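Local structure of DNA polymerase III subunit beta (Pseudomonas aeruginosa, 4TSZ) at residues 254-260 / 337-343. The protein tethers DNA polymerases and other proteins to DNA and so makes replication processive. Residues are numbered along the deposited sequence; the frame is centred on the assembly and turned at random.
Sequences GDKLVVG and QVRFILS
At the border of an eight-stranded antiparallel sheet, in the C-terminal domain of this processivity factor, K256, V258 and G260 pair with L342, F340 and V338 as hydrogen-bonded pairs, strand 256-260 running at 161° to strand 337-342. Each pair closes a reciprocal couple of N-H to O=C bonds; V258 N to F340 O and F340 N to V258 O both measure 2.8 Å. The intervening pairs, L257 with I341 and V259 with R339, turn their side chains to the other face. Regular pairing ends in a classic beta bulge, where D255 and K256 both face L342. From the bulge the K256 chain runs extended to CE and then bends (chi4 68°), which brings NZ 2.8 Å from S343 O, approaching tilted 28° from the carbonyl plane. The same NZ forms a salt bridge with D255 OD2, 3.1 Å away on the carboxylate's syn side.

On the face of V258, its CG2 meets L342 CD1 at 4.0 Å and its CB packs against F340 CB, while the phenyl ring leads away from strand 256-260 and, with V338, touches L265 of helix 262-273. On the other face L257 CD1 rests against I341 CG1 at 3.8 Å. The aliphatic part of R339 lies beside V259, its CG 4.1 Å from both V259 CG2 and L257 CD1; its guanidinium group turns to D357, by a salt bridge, and to the carbonyl of E353. Q337 reaches across the end of the pair, its NE2 3.6 Å from V259 CG1 and in a weak hydrogen bond to E311.

The chemistry is thus divided: apolar contacts on the V258 face join the strand pair to the domain interior, whereas at the bulge one ammonium group is shared between the D255 carboxylate and the S343 carbonyl, linking the two segments.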
loop_
_atom_site.group_PDB
_atom_site.type_symbol
_atom_site.label_atom_id
_atom_site.label_comp_id
_atom_site.label_asym_id
_atom_site.label_seq_id
_atom_site.Cartn_x
_atom_site.Cartn_y
_atom_site.Cartn_z
ATOM N N GLY E 254 -29.287 30.072 7.691
ATOM C CA GLY E 254 -29.315 29.434 6.371
ATOM C C GLY E 254 -30.693 29.328 5.740
ATOM O O GLY E 254 -31.529 28.536 6.187
ATOM N N ASP E 255 -30.940 30.153 4.712
ATOM C CA ASP E 255 -32.229 30.250 4.020
ATOM C C ASP E 255 -32.410 29.311 2.819
ATOM O O ASP E 255 -33.538 29.119 2.362
ATOM C CB ASP E 255 -32.484 31.709 3.597
ATOM C CG ASP E 255 -31.489 32.242 2.582
ATOM O OD1 ASP E 255 -30.329 32.515 2.974
ATOM O OD2 ASP E 255 -31.870 32.390 1.395
ATOM N N LYS E 256 -31.317 28.750 2.297
ATOM C CA LYS E 256 -31.376 27.890 1.123
ATOM C C LYS E 256 -31.182 26.421 1.497
ATOM O O LYS E 256 -30.060 25.997 1.793
ATOM C CB LYS E 256 -30.370 28.372 0.060
ATOM C CG LYS E 256 -30.630 29.807 -0.400
ATOM C CD LYS E 256 -29.562 30.328 -1.356
ATOM C CE LYS E 256 -29.895 31.697 -1.910
ATOM N NZ LYS E 256 -29.849 32.760 -0.869
ATOM N N LEU E 257 -32.289 25.659 1.536
ATOM C CA LEU E 257 -32.238 24.235 1.862
ATOM C C LEU E 257 -32.194 23.382 0.602
ATOM O O LEU E 257 -33.103 23.415 -0.225
ATOM C CB LEU E 257 -33.354 23.789 2.837
ATOM C CG LEU E 257 -33.506 22.259 3.113
ATOM C CD1 LEU E 257 -32.240 21.632 3.747
ATOM C CD2 LEU E 257 -34.706 21.987 3.991
ATOM N N VAL E 258 -31.103 22.631 0.466
ATOM C CA VAL E 258 -30.856 21.755 -0.669
ATOM C C VAL E 258 -30.841 20.321 -0.161
ATOM O O VAL E 258 -30.152 20.010 0.810
ATOM C CB VAL E 258 -29.536 22.128 -1.409
ATOM C CG1 VAL E 258 -29.335 21.284 -2.667
ATOM C CG2 VAL E 258 -29.501 23.610 -1.762
ATOM N N VAL E 259 -31.633 19.466 -0.795
ATOM C CA VAL E 259 -31.672 18.039 -0.508
ATOM C C VAL E 259 -31.220 17.359 -1.799
ATOM O O VAL E 259 -31.833 17.553 -2.854
ATOM C CB VAL E 259 -33.036 17.506 0.002
ATOM C CG1 VAL E 259 -32.959 16.005 0.284
ATOM C CG2 VAL E 259 -33.502 18.263 1.247
ATOM N N GLY E 260 -30.121 16.629 -1.706
ATOM C CA GLY E 260 -29.558 15.923 -2.845
ATOM C C GLY E 260 -29.185 14.500 -2.508
ATOM O O GLY E 260 -29.162 14.110 -1.336
ATOM N N GLN E 337 -29.577 10.410 1.322
ATOM C CA GLN E 337 -29.790 11.816 1.025
ATOM C C GLN E 337 -28.927 12.669 1.949
ATOM O O GLN E 337 -28.572 12.254 3.063
ATOM C CB GLN E 337 -31.269 12.205 1.142
ATOM C CG GLN E 337 -32.125 11.657 0.008
ATOM C CD GLN E 337 -33.509 12.252 0.014
ATOM O OE1 GLN E 337 -34.218 12.232 1.025
ATOM N NE2 GLN E 337 -33.929 12.780 -1.123
ATOM N N VAL E 338 -28.584 13.858 1.468
ATOM C CA VAL E 338 -27.759 14.806 2.192
ATOM C C VAL E 338 -28.404 16.192 2.129
ATOM O O VAL E 338 -28.962 16.579 1.090
ATOM C CB VAL E 338 -26.268 14.751 1.733
ATOM C CG1 VAL E 338 -26.093 15.048 0.245
ATOM C CG2 VAL E 338 -25.382 15.653 2.576
ATOM N N ARG E 339 -28.378 16.900 3.260
ATOM C CA ARG E 339 -28.920 18.250 3.366
ATOM C C ARG E 339 -27.788 19.268 3.374
ATOM O O ARG E 339 -26.847 19.143 4.158
ATOM C CB ARG E 339 -29.768 18.415 4.637
ATOM C CG ARG E 339 -31.127 17.749 4.593
ATOM C CD ARG E 339 -31.907 18.040 5.872
ATOM N NE ARG E 339 -31.382 17.306 7.031
ATOM C CZ ARG E 339 -31.308 17.795 8.267
ATOM N NH1 ARG E 339 -31.705 19.037 8.524
ATOM N NH2 ARG E 339 -30.826 17.049 9.255
ATOM N N PHE E 340 -27.885 20.267 2.492
ATOM C CA PHE E 340 -26.963 21.399 2.405
ATOM C C PHE E 340 -27.804 22.623 2.749
ATOM O O PHE E 340 -28.899 22.798 2.203
ATOM C CB PHE E 340 -26.368 21.540 0.996
ATOM C CG PHE E 340 -25.177 20.655 0.715
ATOM C CD1 PHE E 340 -25.342 19.301 0.442
ATOM C CD2 PHE E 340 -23.893 21.177 0.704
ATOM C CE1 PHE E 340 -24.236 18.483 0.184
ATOM C CE2 PHE E 340 -22.791 20.365 0.417
ATOM C CZ PHE E 340 -22.968 19.022 0.171
ATOM N N ILE E 341 -27.343 23.413 3.716
ATOM C CA ILE E 341 -28.029 24.630 4.139
ATOM C C ILE E 341 -27.075 25.784 3.847
ATOM O O ILE E 341 -25.991 25.866 4.422
ATOM C CB ILE E 341 -28.557 24.570 5.600
ATOM C CG1 ILE E 341 -29.520 23.361 5.792
ATOM C CG2 ILE E 341 -29.261 25.886 5.977
ATOM C CD1 ILE E 341 -29.684 22.831 7.245
ATOM N N LEU E 342 -27.452 26.612 2.872
ATOM C CA LEU E 342 -26.634 27.723 2.401
ATOM C C LEU E 342 -27.363 29.052 2.578
ATOM O O LEU E 342 -28.553 29.074 2.908
ATOM C CB LEU E 342 -26.285 27.505 0.913
ATOM C CG LEU E 342 -25.577 26.194 0.572
ATOM C CD1 LEU E 342 -26.185 25.553 -0.647
ATOM C CD2 LEU E 342 -24.082 26.406 0.392
ATOM N N SER E 343 -26.631 30.156 2.377
ATOM C CA SER E 343 -27.168 31.504 2.442
ATOM C C SER E 343 -26.622 32.312 1.261
ATOM O O SER E 343 -27.258 32.313 0.209
ATOM C CB SER E 343 -26.909 32.149 3.804
ATOM O OG SER E 343 -25.525 32.229 4.098
#